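Local coordinates for protein alpha-glucosidase (Pseudoalteromonas sp. K8, PDB 5HQA) that hydrolyses alpha-glucosides as a family 97 glycoside hydrolase that holds calcium beside its sugar-binding site and is activated by chloride, at residues Thr170-Lys175 with Met195-Arg200; Thr230-Glu235 with Ser243-Asn248; Tyr23-Lys28 with Ser106-Arg111; Asp239-Asp244 with Ile568-Lys573; Asn121-Thr126 with Gly222-Pro227. All coordinates share one frame; numbering follows the deposited sequence. Where two conformers were deposited one is given.

In the fold
From the N terminus, contact 3 closes first. It joins strands 22-27 and 107-114, which belong to the two facing sheets of the N-terminal beta-sandwich. Contact 5 then closes a loop from 121 to 227 and again joins the two sheets. Contact 1 is nested inside that loop and makes a third bridge of the same kind. Contact 2 follows in series and is short: strand 224-234 leaves contact 5, and the chain folds back as helices 237-241 and 245-248. Contact 4 starts before contact 2 has ended, sharing Ser-243 and Asp-244 with it. It spans more than 320 residues, including the barrel, and ties helix 237-241 to the C-terminal sheet.

Contact 1: Thr170-Lys175 with Met195-Arg200; sequences TPFTFK and MVLNQR
Leu-197 points one methyl, CD1, into the angle between Phe-172 and Thr-170. CD1 comes to 3.6 Å from Phe-172 CD2 and to 3.8 Å from Phe-172 CB. It therefore lies along the root and one flank of the ring, and the two side chains meet obliquely. Phe-172 CG is anti to the backbone N (chi1 174°), which swings the ring out toward the strand of Leu-197. Thr-170 crosses Leu-197 at about a right angle. Its methyl does the touching, with CG2 3.9 Å from Leu-197 CG. The same CG2 lies 4.0 Å from the carbonyl Met-195 O.

A water joins the two backbones beside this methyl. It accepts from Thr-170 N at 3.2 Å and donates to Met-195 O at 2.8 Å. The ring of Phe-172 also meets that of Phe-205 on strand 204-209, the neighbour of strand 195-199. Strands 172-175 and 195-199 belong to different sheets, so this is part of the interior of the N-terminal sandwich. One water bridges the backbones, and the side-chain contact itself is buried apolar packing. Thr-170 gives its methyl to Leu-197, its backbone N to the water, and its hydroxyl to His-185 and to Lys-440, the latter within the barrel region.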
# COMPACT_ATOMS: atom_id res chain seq x y z
N THR A 170 0.77 -0.87 11.25
CA THR A 170 -0.50 -1.31 10.69
C THR A 170 -0.42 -1.24 9.16
O THR A 170 0.39 -0.48 8.63
CB THR A 170 -1.68 -0.45 11.20
OG1 THR A 170 -1.71 0.82 10.51
CG2 THR A 170 -1.58 -0.22 12.71
N PRO A 171 -1.24 -2.02 8.44
CA PRO A 171 -2.31 -2.95 8.87
C PRO A 171 -1.76 -4.08 9.71
O PRO A 171 -0.78 -4.74 9.34
CB PRO A 171 -2.88 -3.47 7.54
CG PRO A 171 -2.51 -2.43 6.54
CD PRO A 171 -1.16 -1.95 6.97
N PHE A 172 -2.38 -4.28 10.87
CA PHE A 172 -1.95 -5.29 11.83
C PHE A 172 -3.01 -6.38 11.83
O PHE A 172 -4.14 -6.15 12.29
CB PHE A 172 -1.80 -4.66 13.22
CG PHE A 172 -1.49 -5.65 14.30
CD1 PHE A 172 -0.42 -6.53 14.18
CD2 PHE A 172 -2.26 -5.69 15.46
CE1 PHE A 172 -0.13 -7.44 15.19
CE2 PHE A 172 -1.97 -6.59 16.48
CZ PHE A 172 -0.90 -7.47 16.35
N THR A 173 -2.66 -7.55 11.29
CA THR A 173 -3.61 -8.62 11.00
C THR A 173 -3.36 -9.83 11.89
O THR A 173 -2.22 -10.25 12.09
CB THR A 173 -3.49 -9.03 9.53
OG1 THR A 173 -3.81 -7.89 8.71
CG2 THR A 173 -4.43 -10.18 9.20
N PHE A 174 -4.44 -10.39 12.42
CA PHE A 174 -4.33 -11.57 13.26
C PHE A 174 -5.63 -12.36 13.17
O PHE A 174 -6.62 -11.91 12.60
CB PHE A 174 -3.99 -11.17 14.71
CG PHE A 174 -5.00 -10.24 15.34
CD1 PHE A 174 -4.88 -8.86 15.18
CD2 PHE A 174 -6.06 -10.74 16.08
CE1 PHE A 174 -5.81 -8.01 15.76
CE2 PHE A 174 -6.99 -9.90 16.65
CZ PHE A 174 -6.87 -8.53 16.49
N LYS A 175 -5.61 -13.58 13.73
CA LYS A 175 -6.83 -14.37 13.82
C LYS A 175 -6.97 -14.88 15.25
O LYS A 175 -5.98 -15.13 15.93
CB LYS A 175 -6.86 -15.55 12.84
CG LYS A 175 -5.81 -16.60 13.11
CD LYS A 175 -6.02 -17.83 12.22
CE LYS A 175 -4.95 -18.88 12.50
NZ LYS A 175 -5.09 -20.08 11.63
N MET A 195 -0.46 6.15 13.63
CA MET A 195 -0.66 5.27 14.77
C MET A 195 0.17 4.00 14.60
O MET A 195 0.08 3.31 13.59
CB MET A 195 -2.14 4.92 14.91
CG MET A 195 -2.46 3.98 16.05
SD MET A 195 -4.25 3.65 16.11
CE MET A 195 -4.50 2.64 14.64
N VAL A 196 0.99 3.72 15.60
CA VAL A 196 1.63 2.43 15.81
C VAL A 196 0.88 1.75 16.95
O VAL A 196 0.25 2.43 17.77
CB VAL A 196 3.12 2.71 16.14
CG1 VAL A 196 3.72 1.66 17.03
CG2 VAL A 196 3.92 2.96 14.85
N LEU A 197 0.88 0.42 17.00
CA LEU A 197 0.16 -0.29 18.06
C LEU A 197 1.15 -0.82 19.09
O LEU A 197 2.08 -1.55 18.74
CB LEU A 197 -0.69 -1.43 17.50
CG LEU A 197 -1.81 -0.96 16.57
CD1 LEU A 197 -2.58 -2.15 16.01
CD2 LEU A 197 -2.72 0.03 17.29
N ASN A 198 0.92 -0.49 20.35
CA ASN A 198 1.84 -0.80 21.44
C ASN A 198 1.09 -1.71 22.41
O ASN A 198 0.14 -1.26 23.06
CB ASN A 198 2.30 0.50 22.11
CG ASN A 198 3.31 0.28 23.22
OD1 ASN A 198 3.43 -0.80 23.79
ND2 ASN A 198 4.02 1.35 23.56
N GLN A 199 1.49 -2.97 22.51
CA GLN A 199 0.78 -3.89 23.39
C GLN A 199 1.15 -3.59 24.84
O GLN A 199 2.33 -3.65 25.22
CB GLN A 199 1.10 -5.35 23.04
CG GLN A 199 0.15 -6.30 23.76
CD GLN A 199 0.27 -7.76 23.32
OE1 GLN A 199 -0.35 -8.63 23.92
NE2 GLN A 199 1.07 -8.02 22.28
N ARG A 200 0.15 -3.24 25.65
CA ARG A 200 0.39 -2.88 27.04
C ARG A 200 0.15 -4.11 27.91
O ARG A 200 0.93 -5.07 27.85
CB ARG A 200 -0.49 -1.69 27.42
CG ARG A 200 -0.31 -0.48 26.47
CD ARG A 200 1.17 -0.17 26.17
NE ARG A 200 1.93 0.12 27.39
CZ ARG A 200 3.23 -0.10 27.54
NH1 ARG A 200 3.95 -0.63 26.56
NH2 ARG A 200 3.81 0.19 28.70
O HOH W 1 1.84 2.10 11.72

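Contact 2: Thr230-Glu235 with Ser243-Asn248; sequences TIQIGE and SDIILN
At Thr-230, midway along strand 224-234, the tip methyl Ile-246 CD1 sits against both branches of the threonine, 3.7 Å from Thr-230 OG1 and 3.9 Å from Thr-230 CG2. The two side chains cross at about a right angle. Ile-231 points the other way, toward Tyr-23 and Ile-25 of the facing sheet. Gln-232 comes back to the helix side and touches both Ile-245 and Ser-243. Its CG lies 3.8 Å from Ile-245 CG2, and the two chains run past each other in opposite directions. Beyond CG the glutamine is extended (chi2 -175°), which carries the amide out to the turn before the helix. There Gln-232 NE2 lies 3.5 Å from Ser-243 CB, and it donates a hydrogen bond to the carbonyl of Leu-240. Replacing the glutamine by alanine is likely to deprive the Leu-240 carbonyl of this donor and open a gap beside Ile-245 and Ser-243. Ile-233 turns again toward the facing sheet, to Ile-25 and Phe-27.

The turn itself is fixed by Ser-243. Its OG accepts from Ile-245 N at 3.1 Å, with an N-H...O angle of 149°, and is also bonded to Ser-106 OG. This is an ST turn leading into helix 245-248. The short helices after strand 224-234 pack on the face of its sheet turned away from the other sheet of the sandwich.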
# COMPACT_ATOMS: atom_id res chain seq x y z
N THR A 230 -9.52 1.87 12.16
CA THR A 230 -10.31 0.86 11.47
C THR A 230 -10.05 -0.53 12.04
O THR A 230 -8.91 -0.88 12.36
CB THR A 230 -10.05 0.84 9.94
OG1 THR A 230 -8.70 0.48 9.66
CG2 THR A 230 -10.32 2.20 9.34
N ILE A 231 -11.12 -1.31 12.17
CA ILE A 231 -11.06 -2.69 12.64
C ILE A 231 -11.83 -3.53 11.63
O ILE A 231 -13.06 -3.56 11.65
CB ILE A 231 -11.63 -2.86 14.05
CG1 ILE A 231 -10.97 -1.87 15.02
CG2 ILE A 231 -11.44 -4.30 14.51
CD1 ILE A 231 -11.65 -1.79 16.39
N GLN A 232 -11.11 -4.20 10.74
CA GLN A 232 -11.75 -5.14 9.83
C GLN A 232 -11.95 -6.47 10.54
O GLN A 232 -11.08 -6.92 11.28
CB GLN A 232 -10.89 -5.34 8.58
CG GLN A 232 -10.78 -4.10 7.70
CD GLN A 232 -10.02 -4.37 6.42
OE1 GLN A 232 -8.92 -3.84 6.20
NE2 GLN A 232 -10.62 -5.18 5.56
N ILE A 233 -13.10 -7.09 10.30
CA ILE A 233 -13.47 -8.35 10.95
C ILE A 233 -14.13 -9.23 9.91
O ILE A 233 -15.08 -8.80 9.24
CB ILE A 233 -14.43 -8.11 12.13
CG1 ILE A 233 -13.85 -7.10 13.12
CG2 ILE A 233 -14.78 -9.44 12.81
CD1 ILE A 233 -14.86 -6.58 14.15
N GLY A 234 -13.67 -10.48 9.79
CA GLY A 234 -14.31 -11.40 8.86
C GLY A 234 -14.11 -12.85 9.26
O GLY A 234 -13.17 -13.20 9.97
N GLU A 235 -15.03 -13.70 8.78
CA GLU A 235 -14.92 -15.13 9.06
C GLU A 235 -13.74 -15.75 8.34
O GLU A 235 -13.21 -16.78 8.79
CB GLU A 235 -16.17 -15.89 8.62
CG GLU A 235 -17.47 -15.26 8.90
CD GLU A 235 -18.58 -16.11 8.33
OE1 GLU A 235 -19.12 -16.93 9.09
OE2 GLU A 235 -18.85 -16.00 7.12
N SER A 243 -12.81 -6.07 1.28
CA SER A 243 -13.51 -4.93 1.85
C SER A 243 -13.04 -3.61 1.22
O SER A 243 -11.87 -3.46 0.86
CB SER A 243 -13.29 -4.89 3.37
OG SER A 243 -13.83 -3.71 3.92
N ASP A 244 -13.98 -2.66 1.08
CA ASP A 244 -13.68 -1.30 0.64
C ASP A 244 -13.66 -0.30 1.79
O ASP A 244 -13.79 0.91 1.56
CB ASP A 244 -14.70 -0.85 -0.40
CG ASP A 244 -14.59 -1.62 -1.70
OD1 ASP A 244 -13.50 -1.64 -2.31
OD2 ASP A 244 -15.61 -2.20 -2.13
N ILE A 245 -13.53 -0.76 3.03
CA ILE A 245 -13.74 0.13 4.17
C ILE A 245 -12.73 1.27 4.17
O ILE A 245 -13.08 2.42 4.48
CB ILE A 245 -13.73 -0.68 5.48
CG1 ILE A 245 -14.16 0.21 6.65
CG2 ILE A 245 -12.34 -1.29 5.75
CD1 ILE A 245 -14.36 -0.58 7.92
N ILE A 246 -11.48 1.01 3.78
CA ILE A 246 -10.47 2.08 3.82
C ILE A 246 -10.86 3.20 2.86
O ILE A 246 -10.87 4.38 3.23
CB ILE A 246 -9.07 1.53 3.52
CG1 ILE A 246 -8.64 0.49 4.57
CG2 ILE A 246 -8.06 2.68 3.48
CD1 ILE A 246 -8.70 1.01 6.01
N LEU A 247 -11.19 2.85 1.61
CA LEU A 247 -11.62 3.88 0.67
C LEU A 247 -12.88 4.58 1.14
O LEU A 247 -13.01 5.80 1.01
CB LEU A 247 -11.86 3.27 -0.71
CG LEU A 247 -10.63 2.87 -1.53
CD1 LEU A 247 -11.10 2.12 -2.77
CD2 LEU A 247 -9.82 4.10 -1.91
N ASN A 248 -13.84 3.81 1.67
CA ASN A 248 -15.13 4.40 2.05
C ASN A 248 -15.00 5.41 3.18
O ASN A 248 -15.89 6.25 3.35
CB ASN A 248 -16.12 3.31 2.44
CG ASN A 248 -16.89 2.78 1.25
OD1 ASN A 248 -17.19 3.53 0.32
ND2 ASN A 248 -17.22 1.49 1.27

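Contact 3: Tyr23-Lys28 with Ser106-Arg111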
# COMPACT_ATOMS: atom_id res chain seq x y z
N TYR A 23 -15.18 1.29 24.34
CA TYR A 23 -16.01 0.56 23.40
C TYR A 23 -15.59 -0.91 23.42
O TYR A 23 -14.49 -1.26 23.85
CB TYR A 23 -15.89 1.14 21.97
CG TYR A 23 -14.58 0.78 21.31
CD1 TYR A 23 -13.42 1.49 21.60
CD2 TYR A 23 -14.50 -0.29 20.43
CE1 TYR A 23 -12.21 1.14 21.02
CE2 TYR A 23 -13.30 -0.64 19.84
CZ TYR A 23 -12.16 0.08 20.14
OH TYR A 23 -10.97 -0.28 19.56
N SER A 24 -16.51 -1.76 22.98
CA SER A 24 -16.23 -3.18 22.77
C SER A 24 -16.98 -3.63 21.53
O SER A 24 -17.91 -2.96 21.07
CB SER A 24 -16.64 -4.03 23.99
OG SER A 24 -18.04 -3.99 24.18
N ILE A 25 -16.55 -4.75 20.95
CA ILE A 25 -17.12 -5.22 19.69
C ILE A 25 -17.34 -6.72 19.77
O ILE A 25 -16.45 -7.46 20.19
CB ILE A 25 -16.20 -4.90 18.49
CG1 ILE A 25 -15.88 -3.39 18.43
CG2 ILE A 25 -16.83 -5.40 17.18
CD1 ILE A 25 -14.94 -3.03 17.31
N SER A 26 -18.52 -7.16 19.35
CA SER A 26 -18.79 -8.58 19.16
C SER A 26 -18.98 -8.89 17.68
O SER A 26 -19.40 -8.03 16.89
CB SER A 26 -20.02 -9.02 19.94
OG SER A 26 -21.19 -8.43 19.41
N PHE A 27 -18.67 -10.13 17.31
CA PHE A 27 -18.88 -10.62 15.96
C PHE A 27 -19.69 -11.90 16.09
O PHE A 27 -19.26 -12.84 16.77
CB PHE A 27 -17.56 -10.88 15.24
CG PHE A 27 -17.71 -11.33 13.80
CD1 PHE A 27 -18.39 -10.53 12.88
CD2 PHE A 27 -17.16 -12.52 13.37
CE1 PHE A 27 -18.53 -10.93 11.56
CE2 PHE A 27 -17.29 -12.93 12.03
CZ PHE A 27 -17.97 -12.13 11.13
N LYS A 28 -20.87 -11.92 15.47
CA LYS A 28 -21.80 -13.05 15.61
C LYS A 28 -22.02 -13.39 17.08
O LYS A 28 -22.01 -14.56 17.48
CB LYS A 28 -21.30 -14.26 14.82
CG LYS A 28 -21.17 -13.96 13.34
CD LYS A 28 -20.56 -15.12 12.62
CE LYS A 28 -20.86 -15.05 11.15
NZ LYS A 28 -20.63 -16.38 10.56
N SER A 106 -18.20 -5.49 6.90
CA SER A 106 -16.83 -5.99 6.89
C SER A 106 -15.94 -5.37 7.96
O SER A 106 -14.74 -5.69 8.01
CB SER A 106 -16.20 -5.75 5.51
OG SER A 106 -16.20 -4.36 5.20
N GLY A 107 -16.45 -4.49 8.82
CA GLY A 107 -15.61 -3.90 9.84
C GLY A 107 -16.17 -2.58 10.34
O GLY A 107 -17.27 -2.17 9.97
N VAL A 108 -15.39 -1.93 11.20
CA VAL A 108 -15.84 -0.69 11.82
C VAL A 108 -14.74 0.36 11.74
O VAL A 108 -13.55 0.06 11.81
CB VAL A 108 -16.29 -0.89 13.29
CG1 VAL A 108 -17.24 -2.06 13.41
CG2 VAL A 108 -15.09 -1.07 14.20
N GLY A 109 -15.17 1.61 11.60
CA GLY A 109 -14.27 2.75 11.67
C GLY A 109 -14.77 3.71 12.72
O GLY A 109 -15.98 3.86 12.90
N PHE A 110 -13.84 4.34 13.44
CA PHE A 110 -14.26 5.39 14.37
C PHE A 110 -13.23 6.50 14.41
O PHE A 110 -12.04 6.29 14.15
CB PHE A 110 -14.56 4.85 15.79
CG PHE A 110 -13.37 4.26 16.51
CD1 PHE A 110 -12.57 5.05 17.32
CD2 PHE A 110 -13.08 2.90 16.40
CE1 PHE A 110 -11.47 4.51 17.99
CE2 PHE A 110 -11.99 2.35 17.08
CZ PHE A 110 -11.18 3.16 17.87
N ARG A 111 -13.69 7.71 14.73
CA ARG A 111 -12.79 8.84 14.89
C ARG A 111 -13.33 9.76 15.96
O ARG A 111 -14.53 9.77 16.25
CB ARG A 111 -12.58 9.61 13.58
CG ARG A 111 -13.78 10.46 13.20
CD ARG A 111 -13.47 11.31 11.98
NE ARG A 111 -14.58 12.20 11.66
CZ ARG A 111 -14.68 12.88 10.53
NH1 ARG A 111 -13.73 12.78 9.60
NH2 ARG A 111 -15.73 13.66 10.32
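The same first torsion in Tyr-23 and Phe-110 raises both rings toward each other. In each, CG stands between the backbone N and the carbonyl carbon, with chi1 74° in Tyr-23 and 64° in Phe-110. The side chains cross at about a right angle. The ring pair is oblique, with planes inclined at 52° and centroids 4.9 Å apart. CE1, CZ and OH of the tyrosine lie against CE2 and CZ of Phe-110, with Tyr-23 CE1 3.9 Å from Phe-110 CZ. The phenol oxygen shares in the contact, with Tyr-23 OH 3.8 Å from Phe-110 CE2, and also donates to the carbonyl of Glu-131. A phenylalanine in place of Tyr-23 would probably leave the Glu-131 carbonyl without this donor and also lose the oxygen's packing on the end of the Phe-110 ring.

Further along, Ile-25 and Val-108 reach toward each other tip to tip, with Ile-25 CD1 3.7 Å from Val-108 CG2. Val-108 was modelled in two conformers, so the detail of this touch is doubtful. Ile-231 packs beside Tyr-23 and Ile-25. The contact across the sandwich is apolar, and the one polar group within it, the tyrosine hydroxyl, is satisfied by a neighbouring backbone.

Contact 4: Asp239-Asp244 with Ile568-Lys573; sequences DLVNSD and IVFARK
Val-241 presses one methyl against the end of the Phe-570 ring, and this is the tight part of the contact. Val-241 CG1 lies 3.3 Å from Phe-570 CZ, close for two carbons, and 3.9 Å from Phe-570 CE2. The methyl comes in obliquely. It is brought there by CG1 being anti to the backbone N (chi1 172°). Behind it the ring is backed by its own strand: Arg-572 NH2 lies 3.3 Å above the ring plane, over the centre. Arg-572 makes a cation-pi contact with Trp-554.

The other methyl is looser, with Val-241 CG2 4.3 Å from Ile-568 CD1. Val-241 and Asn-242 keep some exposure to solvent, whereas Ile-568 and Phe-570 are buried. Asn-242 OD1 accepts from the backbone N of Ala-559 on the adjacent strand. Phe-480 touches both Val-241 and Ile-568. The end of helix 237-241 therefore meets the C-terminal sheet through the apolar side chain of Val-241, with the Asn-242 hydrogen bond beside it.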
# COMPACT_ATOMS: atom_id res chain seq x y z
N ASP A 239 -12.10 -12.27 3.46
CA ASP A 239 -13.08 -11.23 3.78
C ASP A 239 -12.39 -9.93 4.16
O ASP A 239 -12.97 -8.85 3.97
CB ASP A 239 -14.00 -11.68 4.91
CG ASP A 239 -14.89 -12.85 4.51
OD1 ASP A 239 -15.14 -13.03 3.30
OD2 ASP A 239 -15.33 -13.59 5.42
N LEU A 240 -11.17 -10.00 4.70
CA LEU A 240 -10.39 -8.78 4.91
C LEU A 240 -10.03 -8.14 3.59
O LEU A 240 -10.11 -6.92 3.43
CB LEU A 240 -9.12 -9.09 5.70
CG LEU A 240 -9.23 -9.79 7.05
CD1 LEU A 240 -7.83 -9.98 7.65
CD2 LEU A 240 -10.10 -8.99 7.97
N VAL A 241 -9.61 -8.96 2.63
CA VAL A 241 -9.13 -8.45 1.35
C VAL A 241 -10.25 -7.76 0.58
O VAL A 241 -10.07 -6.67 0.03
CB VAL A 241 -8.49 -9.60 0.54
CG1 VAL A 241 -8.17 -9.13 -0.86
CG2 VAL A 241 -7.24 -10.12 1.25
N ASN A 242 -11.43 -8.38 0.55
CA ASN A 242 -12.52 -7.92 -0.32
C ASN A 242 -13.31 -6.73 0.25
O ASN A 242 -14.36 -6.40 -0.28
CB ASN A 242 -13.46 -9.09 -0.61
CG ASN A 242 -12.81 -10.13 -1.49
OD1 ASN A 242 -12.03 -9.78 -2.38
ND2 ASN A 242 -13.09 -11.40 -1.23
N SER A 243 -12.81 -6.07 1.28
CA SER A 243 -13.51 -4.93 1.85
C SER A 243 -13.04 -3.61 1.22
O SER A 243 -11.87 -3.46 0.86
CB SER A 243 -13.29 -4.89 3.37
OG SER A 243 -13.83 -3.71 3.92
N ASP A 244 -13.98 -2.66 1.08
CA ASP A 244 -13.68 -1.30 0.64
C ASP A 244 -13.66 -0.30 1.79
O ASP A 244 -13.79 0.91 1.56
CB ASP A 244 -14.70 -0.85 -0.40
CG ASP A 244 -14.59 -1.62 -1.70
OD1 ASP A 244 -13.50 -1.64 -2.31
OD2 ASP A 244 -15.61 -2.20 -2.13
N ILE A 568 -2.84 -17.14 -1.85
CA ILE A 568 -3.96 -16.28 -2.21
C ILE A 568 -4.27 -16.49 -3.69
O ILE A 568 -3.36 -16.73 -4.50
CB ILE A 568 -3.70 -14.78 -1.90
CG1 ILE A 568 -4.90 -13.93 -2.32
CG2 ILE A 568 -2.43 -14.31 -2.58
CD1 ILE A 568 -5.31 -12.88 -1.37
N VAL A 569 -5.56 -16.41 -4.03
CA VAL A 569 -6.05 -16.49 -5.41
C VAL A 569 -6.92 -15.26 -5.67
O VAL A 569 -7.91 -15.04 -4.95
CB VAL A 569 -6.86 -17.77 -5.66
CG1 VAL A 569 -7.27 -17.85 -7.14
CG2 VAL A 569 -6.06 -19.00 -5.25
N PHE A 570 -6.57 -14.49 -6.70
CA PHE A 570 -7.33 -13.31 -7.10
C PHE A 570 -7.90 -13.53 -8.49
O PHE A 570 -7.22 -14.07 -9.36
CB PHE A 570 -6.45 -12.06 -7.15
CG PHE A 570 -6.69 -11.08 -6.04
CD1 PHE A 570 -7.79 -10.24 -6.07
CD2 PHE A 570 -5.78 -10.95 -5.00
CE1 PHE A 570 -8.00 -9.30 -5.05
CE2 PHE A 570 -5.98 -10.02 -3.99
CZ PHE A 570 -7.09 -9.19 -4.02
N ALA A 571 -9.15 -13.11 -8.69
CA ALA A 571 -9.73 -12.94 -10.02
C ALA A 571 -10.14 -11.48 -10.18
O ALA A 571 -10.74 -10.90 -9.27
CB ALA A 571 -10.93 -13.87 -10.22
N ARG A 572 -9.80 -10.88 -11.33
CA ARG A 572 -10.13 -9.48 -11.58
C ARG A 572 -10.61 -9.31 -13.01
O ARG A 572 -10.08 -9.94 -13.93
CB ARG A 572 -8.93 -8.55 -11.32
CG ARG A 572 -8.24 -8.73 -9.98
CD ARG A 572 -7.14 -7.70 -9.82
NE ARG A 572 -6.21 -8.00 -8.73
CZ ARG A 572 -6.21 -7.40 -7.54
NH1 ARG A 572 -7.11 -6.47 -7.26
NH2 ARG A 572 -5.29 -7.74 -6.63
N LYS A 573 -11.59 -8.44 -13.20
CA LYS A 573 -12.14 -8.15 -14.52
C LYS A 573 -11.63 -6.80 -14.99
O LYS A 573 -11.72 -5.81 -14.25
CB LYS A 573 -13.67 -8.15 -14.49
CG LYS A 573 -14.29 -8.24 -15.89
CD LYS A 573 -15.82 -8.18 -15.84
CE LYS A 573 -16.40 -8.38 -17.24
NZ LYS A 573 -17.89 -8.32 -17.25

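Contact 5: Asn121-Thr126 with Gly222-Pro227; sequences NNIEIT and GAFNTP
Phe-224 packs on Ile-123 and Ile-125. At its CB the side chain turns so that CG stands between the backbone N and the carbonyl carbon (chi1 68°), and the ring rises toward strand 122-134. Along one flank, Phe-224 CE1 meets Ile-123 CD1 at 3.8 Å. On the other flank, Phe-224 CE2 meets Ile-125 CD1 at 3.7 Å. At the tip, Phe-224 CZ is 3.9 Å from the same Ile-125 CD1. Both methyls approach the ring obliquely. Its edge meets Gly-222 O in the ring plane.

In the loops at the ends of the strands, Gly-222 N donates to Asn-121 O at 2.8 Å. The N-H...O angle is 164°, but the donor lies above the carbonyl plane, 41° out of it. Phe-40 of strand 30-42 packs edge-to-face with Phe-224. Strand 122-134 is paired with strands 30-42 and 218-221 in one sheet, while strand 224-234 lies between 107-114 and 181-187 in the other. The ring thus lies between the two sheets, projecting from strand 224-234 onto strand 122-134.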
# COMPACT_ATOMS: atom_id res chain seq x y z
N ASN A 121 -7.20 25.80 22.84
CA ASN A 121 -6.54 26.71 21.90
C ASN A 121 -5.41 25.97 21.20
O ASN A 121 -5.66 24.97 20.52
CB ASN A 121 -6.06 27.95 22.64
CG ASN A 121 -7.18 28.60 23.42
OD1 ASN A 121 -8.24 28.91 22.85
ND2 ASN A 121 -6.99 28.77 24.73
N ASN A 122 -4.18 26.43 21.34
CA ASN A 122 -3.05 25.73 20.73
C ASN A 122 -2.73 24.54 21.60
O ASN A 122 -2.27 24.70 22.74
CB ASN A 122 -1.85 26.65 20.58
CG ASN A 122 -2.12 27.79 19.64
OD1 ASN A 122 -2.55 27.59 18.50
ND2 ASN A 122 -1.90 29.01 20.12
N ILE A 123 -2.98 23.34 21.10
CA ILE A 123 -2.79 22.15 21.93
C ILE A 123 -1.79 21.23 21.25
O ILE A 123 -1.55 21.29 20.05
CB ILE A 123 -4.11 21.42 22.23
CG1 ILE A 123 -4.81 21.00 20.95
CG2 ILE A 123 -5.04 22.30 23.05
CD1 ILE A 123 -4.72 19.53 20.72
N GLU A 124 -1.18 20.39 22.07
CA GLU A 124 -0.22 19.40 21.60
C GLU A 124 -0.60 18.07 22.24
O GLU A 124 -0.46 17.90 23.45
CB GLU A 124 1.21 19.80 21.95
CG GLU A 124 1.61 21.12 21.31
CD GLU A 124 3.04 21.51 21.64
OE1 GLU A 124 3.87 21.55 20.71
OE2 GLU A 124 3.33 21.75 22.82
N ILE A 125 -1.10 17.14 21.42
CA ILE A 125 -1.41 15.81 21.92
C ILE A 125 -0.11 15.08 22.22
O ILE A 125 0.80 15.02 21.38
CB ILE A 125 -2.25 15.04 20.90
CG1 ILE A 125 -3.59 15.72 20.66
CG2 ILE A 125 -2.44 13.57 21.34
CD1 ILE A 125 -4.31 15.16 19.47
N THR A 126 -0.00 14.54 23.44
CA THR A 126 1.13 13.71 23.80
C THR A 126 0.78 12.23 23.87
O THR A 126 1.68 11.40 23.80
CB THR A 126 1.71 14.15 25.15
OG1 THR A 126 0.66 14.18 26.12
CG2 THR A 126 2.32 15.54 25.03
N GLY A 222 -7.23 24.61 18.24
CA GLY A 222 -8.67 24.60 18.36
C GLY A 222 -9.28 23.26 18.01
O GLY A 222 -8.64 22.21 18.12
N ALA A 223 -10.54 23.30 17.57
CA ALA A 223 -11.26 22.08 17.25
C ALA A 223 -10.47 21.21 16.28
O ALA A 223 -9.81 21.72 15.37
CB ALA A 223 -12.63 22.42 16.64
N PHE A 224 -10.53 19.90 16.48
CA PHE A 224 -9.83 18.98 15.60
C PHE A 224 -10.54 17.64 15.60
O PHE A 224 -11.30 17.31 16.51
CB PHE A 224 -8.36 18.78 16.02
CG PHE A 224 -8.20 18.04 17.33
CD1 PHE A 224 -8.22 18.73 18.53
CD2 PHE A 224 -8.00 16.67 17.35
CE1 PHE A 224 -8.06 18.05 19.73
CE2 PHE A 224 -7.84 15.99 18.55
CZ PHE A 224 -7.87 16.68 19.74
N ASN A 225 -10.27 16.86 14.55
CA ASN A 225 -10.67 15.46 14.46
C ASN A 225 -9.42 14.60 14.36
O ASN A 225 -8.35 15.10 14.02
CB ASN A 225 -11.57 15.21 13.24
CG ASN A 225 -12.79 16.11 13.22
OD1 ASN A 225 -13.28 16.53 14.26
ND2 ASN A 225 -13.28 16.40 12.02
N THR A 226 -9.55 13.32 14.69
CA THR A 226 -8.51 12.36 14.39
C THR A 226 -8.77 11.70 13.04
O THR A 226 -9.88 11.78 12.50
CB THR A 226 -8.45 11.28 15.47
OG1 THR A 226 -9.63 10.49 15.41
CG2 THR A 226 -8.28 11.90 16.86
N PRO A 227 -7.78 11.02 12.48
CA PRO A 227 -8.08 10.07 11.40
C PRO A 227 -9.00 8.98 11.91
O PRO A 227 -9.22 8.82 13.11
CB PRO A 227 -6.70 9.51 11.01
CG PRO A 227 -5.70 10.52 11.56
CD PRO A 227 -6.34 11.07 12.80